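Local coordinates for peptidase M14 domain-containing protein (Shewanella amazonensis, PDB 2QVP) that is an uncharacterised member of the peptidase M14 family that probably acts as a zinc-dependent hydrolase, perhaps a metallocarboxypeptidase, at residues L69-F74 against D163-C168; Y178-E183 against F222-T227; G200-I205 against I256-A261. All blocks are in the same frame, centred on the assembly; numbering follows the deposited sequence. Where two conformers were deposited one is given.

Contact 1: residues L69-F74 against D163-C168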
loop_
_atom_site.group_PDB
_atom_site.type_symbol
_atom_site.label_atom_id
_atom_site.label_comp_id
_atom_site.label_asym_id
_atom_site.label_seq_id
_atom_site.Cartn_x
_atom_site.Cartn_y
_atom_site.Cartn_z
ATOM N N LEU A 69 -5.445 5.407 -5.267
ATOM C CA LEU A 69 -4.068 4.896 -5.328
ATOM C C LEU A 69 -3.898 3.800 -4.283
ATOM O O LEU A 69 -4.327 3.960 -3.121
ATOM C CB LEU A 69 -3.046 6.003 -5.102
ATOM C CG LEU A 69 -1.544 5.623 -5.110
ATOM C CD1 LEU A 69 -1.123 4.997 -6.420
ATOM C CD2 LEU A 69 -0.685 6.832 -4.796
ATOM N N ILE A 70 -3.272 2.696 -4.696
ATOM C CA ILE A 70 -2.932 1.631 -3.818
ATOM C C ILE A 70 -1.420 1.490 -3.820
ATOM O O ILE A 70 -0.842 1.340 -4.890
ATOM C CB ILE A 70 -3.556 0.289 -4.229
ATOM C CG1 ILE A 70 -5.100 0.395 -4.341
ATOM C CG2 ILE A 70 -3.117 -0.766 -3.230
ATOM C CD1 ILE A 70 -5.800 -0.905 -4.662
ATOM N N SER A 71 -0.775 1.524 -2.646
ATOM C CA SER A 71 0.689 1.332 -2.595
ATOM C C SER A 71 1.089 0.145 -1.701
ATOM O O SER A 71 0.366 -0.231 -0.773
ATOM C CB SER A 71 1.428 2.608 -2.179
ATOM O OG SER A 71 0.948 3.106 -0.945
ATOM N N ALA A 72 2.227 -0.459 -2.011
ATOM C CA ALA A 72 2.716 -1.584 -1.227
ATOM C C ALA A 72 4.232 -1.653 -1.261
ATOM O O ALA A 72 4.872 -0.997 -2.077
ATOM C CB ALA A 72 2.107 -2.907 -1.729
ATOM N N GLY A 73 4.779 -2.390 -0.298
ATOM C CA GLY A 73 6.205 -2.694 -0.236
ATOM C C GLY A 73 7.183 -1.603 0.126
ATOM O O GLY A 73 8.270 -1.578 -0.418
ATOM N N PHE A 74 6.791 -0.698 1.014
ATOM C CA PHE A 74 7.706 0.314 1.539
ATOM C C PHE A 74 8.777 -0.352 2.404
ATOM O O PHE A 74 9.942 0.049 2.374
ATOM C CB PHE A 74 6.958 1.367 2.350
ATOM C CG PHE A 74 6.292 2.398 1.502
ATOM C CD1 PHE A 74 5.007 2.194 0.994
ATOM C CD2 PHE A 74 6.965 3.572 1.164
ATOM C CE1 PHE A 74 4.419 3.136 0.193
ATOM C CE2 PHE A 74 6.372 4.518 0.363
ATOM C CZ PHE A 74 5.097 4.304 -0.122
ATOM N N ASP A 163 -8.988 10.891 -4.341
ATOM C CA ASP A 163 -10.177 10.308 -3.717
ATOM C C ASP A 163 -9.904 9.187 -2.732
ATOM O O ASP A 163 -10.851 8.628 -2.190
ATOM C CB ASP A 163 -11.133 9.851 -4.823
ATOM C CG ASP A 163 -11.549 11.006 -5.680
ATOM O OD1 ASP A 163 -12.331 11.819 -5.183
ATOM O OD2 ASP A 163 -11.038 11.135 -6.816
ATOM N N GLY A 164 -8.632 8.899 -2.468
ATOM C CA GLY A 164 -8.242 7.858 -1.527
ATOM C C GLY A 164 -6.855 7.263 -1.721
ATOM O O GLY A 164 -6.424 7.083 -2.827
ATOM N N ILE A 165 -6.191 6.950 -0.606
ATOM C CA ILE A 165 -4.937 6.239 -0.555
ATOM C C ILE A 165 -5.094 5.011 0.369
ATOM O O ILE A 165 -5.676 5.094 1.456
ATOM C CB ILE A 165 -3.715 7.116 -0.109
ATOM C CG1 ILE A 165 -2.459 6.254 0.073
ATOM C CG2 ILE A 165 -3.969 7.991 1.176
ATOM C CD1 ILE A 165 -2.057 5.516 -1.192
ATOM N N LEU A 166 -4.643 3.857 -0.114
ATOM C CA LEU A 166 -4.546 2.664 0.693
ATOM C C LEU A 166 -3.101 2.188 0.566
ATOM O O LEU A 166 -2.666 1.966 -0.569
ATOM C CB LEU A 166 -5.476 1.580 0.206
ATOM C CG LEU A 166 -5.294 0.143 0.777
ATOM C CD1 LEU A 166 -5.575 0.082 2.268
ATOM C CD2 LEU A 166 -6.168 -0.853 0.068
ATOM N N THR A 167 -2.354 2.130 1.683
ATOM C CA THR A 167 -1.008 1.562 1.666
ATOM C C THR A 167 -1.076 0.256 2.457
ATOM O O THR A 167 -1.629 0.203 3.540
ATOM C CB THR A 167 0.062 2.489 2.221
ATOM O OG1 THR A 167 -0.112 3.789 1.661
ATOM C CG2 THR A 167 1.415 1.978 1.838
ATOM N N CYS A 168 -0.491 -0.803 1.901
ATOM C CA CYS A 168 -0.595 -2.115 2.482
ATOM C C CYS A 168 0.659 -2.562 3.202
ATOM O O CYS A 168 1.615 -3.049 2.584
ATOM C CB CYS A 168 -1.038 -3.082 1.377
ATOM S SG CYS A 168 -2.749 -2.601 0.818
HETATM O O HOH W 1 3.967 -4.034 2.108
#

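Contact 2: residues Y178-E183 against F222-T227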
loop_
_atom_site.group_PDB
_atom_site.type_symbol
_atom_site.label_atom_id
_atom_site.label_comp_id
_atom_site.label_asym_id
_atom_site.label_seq_id
_atom_site.Cartn_x
_atom_site.Cartn_y
_atom_site.Cartn_z
ATOM N N TYR A 178 -4.974 -4.682 12.496
ATOM C CA TYR A 178 -5.499 -3.365 12.795
ATOM C C TYR A 178 -5.247 -2.491 11.566
ATOM O O TYR A 178 -4.652 -2.929 10.586
ATOM C CB TYR A 178 -4.835 -2.761 14.046
ATOM C CG TYR A 178 -3.342 -2.530 13.925
ATOM C CD1 TYR A 178 -2.451 -3.581 14.070
ATOM C CD2 TYR A 178 -2.821 -1.248 13.680
ATOM C CE1 TYR A 178 -1.095 -3.393 13.941
ATOM C CE2 TYR A 178 -1.454 -1.040 13.571
ATOM C CZ TYR A 178 -0.591 -2.130 13.713
ATOM O OH TYR A 178 0.778 -1.989 13.596
ATOM N N VAL A 179 -5.761 -1.278 11.618
ATOM C CA VAL A 179 -5.606 -0.312 10.545
ATOM C C VAL A 179 -5.358 1.083 11.118
ATOM O O VAL A 179 -5.766 1.401 12.259
ATOM C CB VAL A 179 -6.850 -0.265 9.632
ATOM C CG1 VAL A 179 -6.966 -1.534 8.807
ATOM C CG2 VAL A 179 -8.129 0.004 10.484
ATOM N N TYR A 180 -4.622 1.869 10.330
ATOM C CA TYR A 180 -4.414 3.279 10.549
ATOM C C TYR A 180 -5.376 3.859 9.553
ATOM O O TYR A 180 -5.313 3.474 8.386
ATOM C CB TYR A 180 -3.008 3.769 10.179
ATOM C CG TYR A 180 -1.900 3.433 11.146
ATOM C CD1 TYR A 180 -1.194 2.244 11.024
ATOM C CD2 TYR A 180 -1.578 4.287 12.200
ATOM C CE1 TYR A 180 -0.194 1.911 11.926
ATOM C CE2 TYR A 180 -0.557 3.967 13.105
ATOM C CZ TYR A 180 0.115 2.779 12.965
ATOM O OH TYR A 180 1.126 2.477 13.830
ATOM N N THR A 181 -6.268 4.751 9.966
ATOM C CA THR A 181 -7.148 5.395 8.989
ATOM C C THR A 181 -7.191 6.911 9.159
ATOM O O THR A 181 -6.884 7.464 10.223
ATOM C CB THR A 181 -8.589 4.830 9.039
ATOM O OG1 THR A 181 -9.152 5.104 10.322
ATOM C CG2 THR A 181 -8.611 3.320 8.763
ATOM N N PHE A 182 -7.592 7.557 8.076
ATOM C CA PHE A 182 -7.724 8.976 7.975
ATOM C C PHE A 182 -9.082 9.283 7.366
ATOM O O PHE A 182 -9.372 8.824 6.257
ATOM C CB PHE A 182 -6.618 9.562 7.086
ATOM C CG PHE A 182 -5.208 9.312 7.589
ATOM C CD1 PHE A 182 -4.519 8.146 7.245
ATOM C CD2 PHE A 182 -4.568 10.258 8.354
ATOM C CE1 PHE A 182 -3.230 7.921 7.712
ATOM C CE2 PHE A 182 -3.287 10.050 8.813
ATOM C CZ PHE A 182 -2.609 8.895 8.493
ATOM N N GLU A 183 -9.925 10.022 8.092
ATOM C CA GLU A 183 -11.214 10.465 7.552
ATOM C C GLU A 183 -11.443 11.857 8.063
ATOM O O GLU A 183 -10.960 12.183 9.157
ATOM C CB GLU A 183 -12.386 9.585 7.979
ATOM C CG GLU A 183 -12.323 8.119 7.584
ATOM C CD GLU A 183 -13.623 7.384 7.953
ATOM O OE1 GLU A 183 -14.682 7.840 7.506
ATOM O OE2 GLU A 183 -13.593 6.336 8.647
ATOM N N PHE A 222 -6.610 6.322 14.475
ATOM C CA PHE A 222 -7.310 7.321 13.664
ATOM C C PHE A 222 -6.615 8.675 13.592
ATOM O O PHE A 222 -6.289 9.257 14.642
ATOM C CB PHE A 222 -8.704 7.485 14.276
ATOM C CG PHE A 222 -9.641 8.344 13.474
ATOM C CD1 PHE A 222 -10.045 7.952 12.204
ATOM C CD2 PHE A 222 -10.154 9.513 14.000
ATOM C CE1 PHE A 222 -10.919 8.718 11.448
ATOM C CE2 PHE A 222 -11.033 10.299 13.253
ATOM C CZ PHE A 222 -11.413 9.901 11.978
ATOM N N ASN A 223 -6.442 9.186 12.365
ATOM C CA ASN A 223 -5.843 10.500 12.110
ATOM C C ASN A 223 -4.549 10.740 12.889
ATOM O O ASN A 223 -4.444 11.716 13.628
ATOM C CB ASN A 223 -6.873 11.601 12.405
ATOM C CG ASN A 223 -8.003 11.632 11.393
ATOM O OD1 ASN A 223 -7.864 11.143 10.271
ATOM N ND2 ASN A 223 -9.121 12.248 11.770
ATOM N N HIS A 224 -3.603 9.800 12.757
ATOM C CA HIS A 224 -2.288 9.889 13.384
ATOM C C HIS A 224 -1.324 10.270 12.278
ATOM O O HIS A 224 -0.952 9.420 11.482
ATOM C CB HIS A 224 -1.846 8.564 14.014
ATOM C CG HIS A 224 -0.398 8.560 14.419
ATOM N ND1 HIS A 224 0.049 9.151 15.582
ATOM C CD2 HIS A 224 0.706 8.102 13.779
ATOM C CE1 HIS A 224 1.365 9.031 15.653
ATOM N NE2 HIS A 224 1.789 8.400 14.568
ATOM N N PHE A 225 -0.937 11.547 12.231
ATOM C CA PHE A 225 -0.027 12.067 11.210
ATOM C C PHE A 225 1.439 12.083 11.626
ATOM O O PHE A 225 1.774 12.421 12.752
ATOM C CB PHE A 225 -0.437 13.468 10.792
ATOM C CG PHE A 225 -1.715 13.507 10.052
ATOM C CD1 PHE A 225 -2.915 13.548 10.732
ATOM C CD2 PHE A 225 -1.732 13.515 8.675
ATOM C CE1 PHE A 225 -4.110 13.587 10.055
ATOM C CE2 PHE A 225 -2.927 13.579 7.987
ATOM C CZ PHE A 225 -4.115 13.616 8.680
ATOM N N ASP A 226 2.297 11.677 10.696
ATOM C CA ASP A 226 3.745 11.707 10.857
ATOM C C ASP A 226 4.279 12.072 9.465
ATOM O O ASP A 226 3.580 12.751 8.738
ATOM C CB ASP A 226 4.254 10.382 11.436
ATOM C CG ASP A 226 3.856 9.187 10.615
ATOM O OD1 ASP A 226 3.337 9.349 9.472
ATOM O OD2 ASP A 226 4.044 8.064 11.140
ATOM N N THR A 227 5.469 11.633 9.074
ATOM C CA THR A 227 6.028 11.925 7.740
ATOM C C THR A 227 5.926 10.705 6.810
ATOM O O THR A 227 6.668 10.590 5.830
ATOM C CB THR A 227 7.444 12.449 7.879
ATOM O OG1 THR A 227 8.307 11.402 8.335
ATOM C CG2 THR A 227 7.456 13.659 8.861
HETATM O O HOH W 2 -3.948 7.297 11.267
#

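Contact 3: residues G200-I205 against I256-A261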
loop_
_atom_site.group_PDB
_atom_site.type_symbol
_atom_site.label_atom_id
_atom_site.label_comp_id
_atom_site.label_asym_id
_atom_site.label_seq_id
_atom_site.Cartn_x
_atom_site.Cartn_y
_atom_site.Cartn_z
ATOM N N GLY A 200 -10.322 -8.444 9.461
ATOM C CA GLY A 200 -10.924 -9.225 10.548
ATOM C C GLY A 200 -11.571 -10.536 10.140
ATOM O O GLY A 200 -11.861 -11.393 11.005
ATOM N N GLN A 201 -11.844 -10.694 8.842
ATOM C CA GLN A 201 -12.358 -11.952 8.318
ATOM C C GLN A 201 -11.243 -12.996 8.326
ATOM O O GLN A 201 -11.535 -14.195 8.370
ATOM C CB GLN A 201 -12.914 -11.800 6.893
ATOM C CG GLN A 201 -14.028 -10.761 6.696
ATOM C CD GLN A 201 -15.268 -11.006 7.546
ATOM O OE1 GLN A 201 -15.786 -12.121 7.583
ATOM N NE2 GLN A 201 -15.766 -9.952 8.209
ATOM N N TYR A 202 -9.984 -12.546 8.261
ATOM C CA TYR A 202 -8.812 -13.418 8.266
ATOM C C TYR A 202 -8.142 -13.545 9.642
ATOM O O TYR A 202 -7.692 -14.641 9.991
ATOM C CB TYR A 202 -7.799 -12.943 7.197
ATOM C CG TYR A 202 -8.374 -13.034 5.809
ATOM C CD1 TYR A 202 -9.126 -11.987 5.273
ATOM C CD2 TYR A 202 -8.214 -14.194 5.041
ATOM C CE1 TYR A 202 -9.704 -12.087 4.017
ATOM C CE2 TYR A 202 -8.772 -14.291 3.762
ATOM C CZ TYR A 202 -9.524 -13.233 3.263
ATOM O OH TYR A 202 -10.074 -13.306 2.007
ATOM N N PHE A 203 -8.085 -12.466 10.435
ATOM C CA PHE A 203 -7.358 -12.511 11.720
ATOM C C PHE A 203 -8.059 -11.832 12.867
ATOM O O PHE A 203 -8.905 -10.982 12.639
ATOM C CB PHE A 203 -6.021 -11.781 11.574
ATOM C CG PHE A 203 -5.312 -12.072 10.316
ATOM C CD1 PHE A 203 -4.697 -13.293 10.138
ATOM C CD2 PHE A 203 -5.246 -11.112 9.296
ATOM C CE1 PHE A 203 -4.030 -13.583 8.945
ATOM C CE2 PHE A 203 -4.584 -11.389 8.104
ATOM C CZ PHE A 203 -3.970 -12.620 7.935
ATOM N N PRO A 204 -7.651 -12.139 14.111
ATOM C CA PRO A 204 -8.268 -11.389 15.207
ATOM C C PRO A 204 -7.863 -9.902 15.170
ATOM O O PRO A 204 -6.748 -9.567 14.728
ATOM C CB PRO A 204 -7.725 -12.067 16.470
ATOM C CG PRO A 204 -6.918 -13.245 16.020
ATOM C CD PRO A 204 -6.636 -13.101 14.584
ATOM N N ILE A 205 -8.783 -9.034 15.585
ATOM C CA ILE A 205 -8.553 -7.590 15.600
ATOM C C ILE A 205 -7.724 -7.284 16.846
ATOM O O ILE A 205 -7.948 -7.902 17.895
ATOM C CB ILE A 205 -9.894 -6.779 15.602
ATOM C CG1 ILE A 205 -10.781 -7.120 14.382
ATOM C CG2 ILE A 205 -9.625 -5.313 15.663
ATOM C CD1 ILE A 205 -10.124 -6.928 13.030
ATOM N N ILE A 256 -1.659 -12.669 2.298
ATOM C CA ILE A 256 -1.841 -12.305 0.884
ATOM C C ILE A 256 -3.342 -12.115 0.578
ATOM O O ILE A 256 -3.740 -11.099 -0.021
ATOM C CB ILE A 256 -1.168 -13.315 -0.089
ATOM C CG1 ILE A 256 0.360 -13.185 -0.020
ATOM C CG2 ILE A 256 -1.645 -13.094 -1.536
ATOM C CD1 ILE A 256 1.124 -14.269 -0.775
ATOM N N LEU A 257 -4.173 -13.052 1.040
ATOM C CA LEU A 257 -5.614 -12.958 0.779
ATOM C C LEU A 257 -6.260 -11.778 1.476
ATOM O O LEU A 257 -7.120 -11.134 0.884
ATOM C CB LEU A 257 -6.326 -14.263 1.129
ATOM C CG LEU A 257 -5.922 -15.460 0.271
ATOM C CD1 LEU A 257 -6.393 -16.803 0.881
ATOM C CD2 LEU A 257 -6.435 -15.264 -1.153
ATOM N N ALA A 258 -5.837 -11.504 2.713
ATOM C CA ALA A 258 -6.348 -10.401 3.508
ATOM C C ALA A 258 -6.011 -9.071 2.895
ATOM O O ALA A 258 -6.845 -8.162 2.865
ATOM C CB ALA A 258 -5.786 -10.477 4.939
ATOM N N ASN A 259 -4.774 -8.937 2.423
ATOM C CA ASN A 259 -4.366 -7.737 1.714
ATOM C C ASN A 259 -5.248 -7.467 0.486
ATOM O O ASN A 259 -5.792 -6.367 0.333
ATOM C CB ASN A 259 -2.872 -7.803 1.356
ATOM C CG ASN A 259 -1.995 -7.337 2.502
ATOM O OD1 ASN A 259 -1.821 -6.150 2.686
ATOM N ND2 ASN A 259 -1.427 -8.266 3.257
ATOM N N ALA A 260 -5.401 -8.473 -0.362
ATOM C CA ALA A 260 -6.256 -8.373 -1.560
ATOM C C ALA A 260 -7.709 -8.006 -1.218
ATOM O O ALA A 260 -8.346 -7.246 -1.950
ATOM C CB ALA A 260 -6.237 -9.673 -2.315
ATOM N N ALA A 261 -8.205 -8.577 -0.115
ATOM C CA ALA A 261 -9.567 -8.367 0.422
ATOM C C ALA A 261 -9.774 -6.907 0.817
ATOM O O ALA A 261 -10.809 -6.313 0.496
ATOM C CB ALA A 261 -9.791 -9.262 1.614
#

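Contact 1: residues L69-F74 against D163-C168
The carbonyl oxygen of Leu166 is gripped twice from across the contact: Ser71 N donates to Leu166 O at 2.8 Å, and Ile70 CA approaches Leu166 O at 3.3 Å as a CA-H...O contact. Two parallel neighbours in the middle of the mixed sheet of an M14-type alpha/beta fold meet here, as the axes show: the segments 69-72 and 165-168 come within 4.7 Å and diverge by only 17°. The ladder continues with Leu69 N on Gly164 O (3.1 Å), Leu166 N on Leu69 O and Cys168 N on Ser71 O. Leu69 and Ser71 thus spend both backbone groups on this strand, whereas Ile70 between them bonds to Ser103 and Leu105 on the other flank.

On the face of Leu69 and Ser71, Ile165 CD1 lies 4.0 Å from Leu69 CG. Ile165 CG1 and Leu69 CG are both anti to their backbone N (chi1 174° for Ile165, 179° for Leu69), which sets the chains side by side, both touching Leu233 of helix 229-235. Thr167 OG1 donates to Ser71 OG at 2.9 Å, but Thr167 was modelled in two conformers, so this bond is less certain than the backbone ladder. Leu166 and Cys168 face the other way, onto Met263 of helix 252-270. Where direct pairing gives out, one water spans the strands, accepting from Gly73 N at 3.0 Å and donating to Cys168 O at 2.6 Å.

Contact 2: residues Y178-E183 against F222-T227
Asn223 turns its side-chain amide back on the backbone of Glu183 and holds it at two points: Asn223 ND2 donates to Glu183 O at 3.2 Å, nearly in its own amide plane, and Asn223 OD1 accepts from Glu183 N at 3.2 Å by a more bent bond (141° at the hydrogen). Just before this, strand 178-182 pairs in parallel with the edge strand 220-222, ending in the bond from Asn223 N to Thr181 O (2.8 Å).

Packing is close on both flanks of that grip. Phe222 brings its ring edge to Thr181 OG1, whose hydrogen-bond partner is Ser192, and to Glu183 CB. Phe182 and Phe225 form a T-shaped pair, the edge of Phe182 over the face of Phe225, with centroids 4.8 Å apart and planes at 64°; Phe182 CD2 reaches Phe225 CZ at 3.4 Å.

The looser part lies toward His224. His224 CD2 stays 4.4 Å from Tyr180 CE2, and a water links Thr181 O to His224 N instead of a direct bond. Asn223 adopts positive phi (47°), and the chain turns away from the strand there; the chemistry implies that its amide takes over the role of a peptide group, satisfying Glu183 after backbone pairing has stopped.

Contact 3: residues G200-I205 against I256-A261
Tyr202 lays one face of its ring against the helix segment 256-261, and evidence for the contact is entirely of van der Waals kind, since no hydrogen bond crosses it. Over that face sit backbone atoms of the helix: Ala258 CA stands 3.6 Å above the ring plane, offset toward the rim, and Leu257 C rests above the same face. CG of Tyr202 is anti to its carbonyl carbon (chi1 -63°), a torsion that carries the ring out from the loop and across the helix surface.

Two aliphatic contacts extend this overlap. Leu257 CB touches Tyr202 CE2 at 3.6 Å, the two side chains crossing at about a right angle, while Ala261 CB meets Tyr202 CE1 at 3.7 Å. Leu257 and Ala261 are one helical turn apart, tied by the bond from Ala261 N to Leu257 O (3.0 Å), and with Ala258 they make a low patch on which a flat ring can lie.

The aromatic neighbour completes the packing. Phe203 CE2 reaches Ala258 CB at 3.5 Å, and that methyl group also lies 3.7 Å from Tyr202 CD1, so both rings share it. Tyr202 CB in turn sits over the centre of the Phe203 ring. A serine in place of Tyr202 would probably leave Leu257 and Ala261 without their aromatic cover and Ala258 packed on this side by Phe203 alone of the two rings.

Outside the two segments, Phe203 touches Thr246 and Pro247 of strand 241-247 and Gln254, just before 256-261 on the helix. The contact therefore joins the loop following helix 190-200 to the long helix 252-270, a loop-on-helix packing on the outer layer of the alpha/beta fold.

In the fold
Contact 1 comes first along the chain and closes before the others open; contacts 2 and 3 interleave, in the order 178-183, 200-205, 222-227, 256-261. Contacts 1 and 2 share one sheet, their centres 13 Å apart, with strand 241-247 lying between 165-171 and 178-182. That strand carries Glu245, the predicted proton donor/acceptor, so one strand of each contact borders the probable active-site strand. Contact 3, its centre about 16 Å from that of contact 1 and 19 Å from that of contact 2, lies on helix 252-270, which packs on the sheet: Asn259 OD1 meets Cys168 CB at 3.4 Å. Together they connect the sheet's middle, its edge and this helix within one catalytic family region.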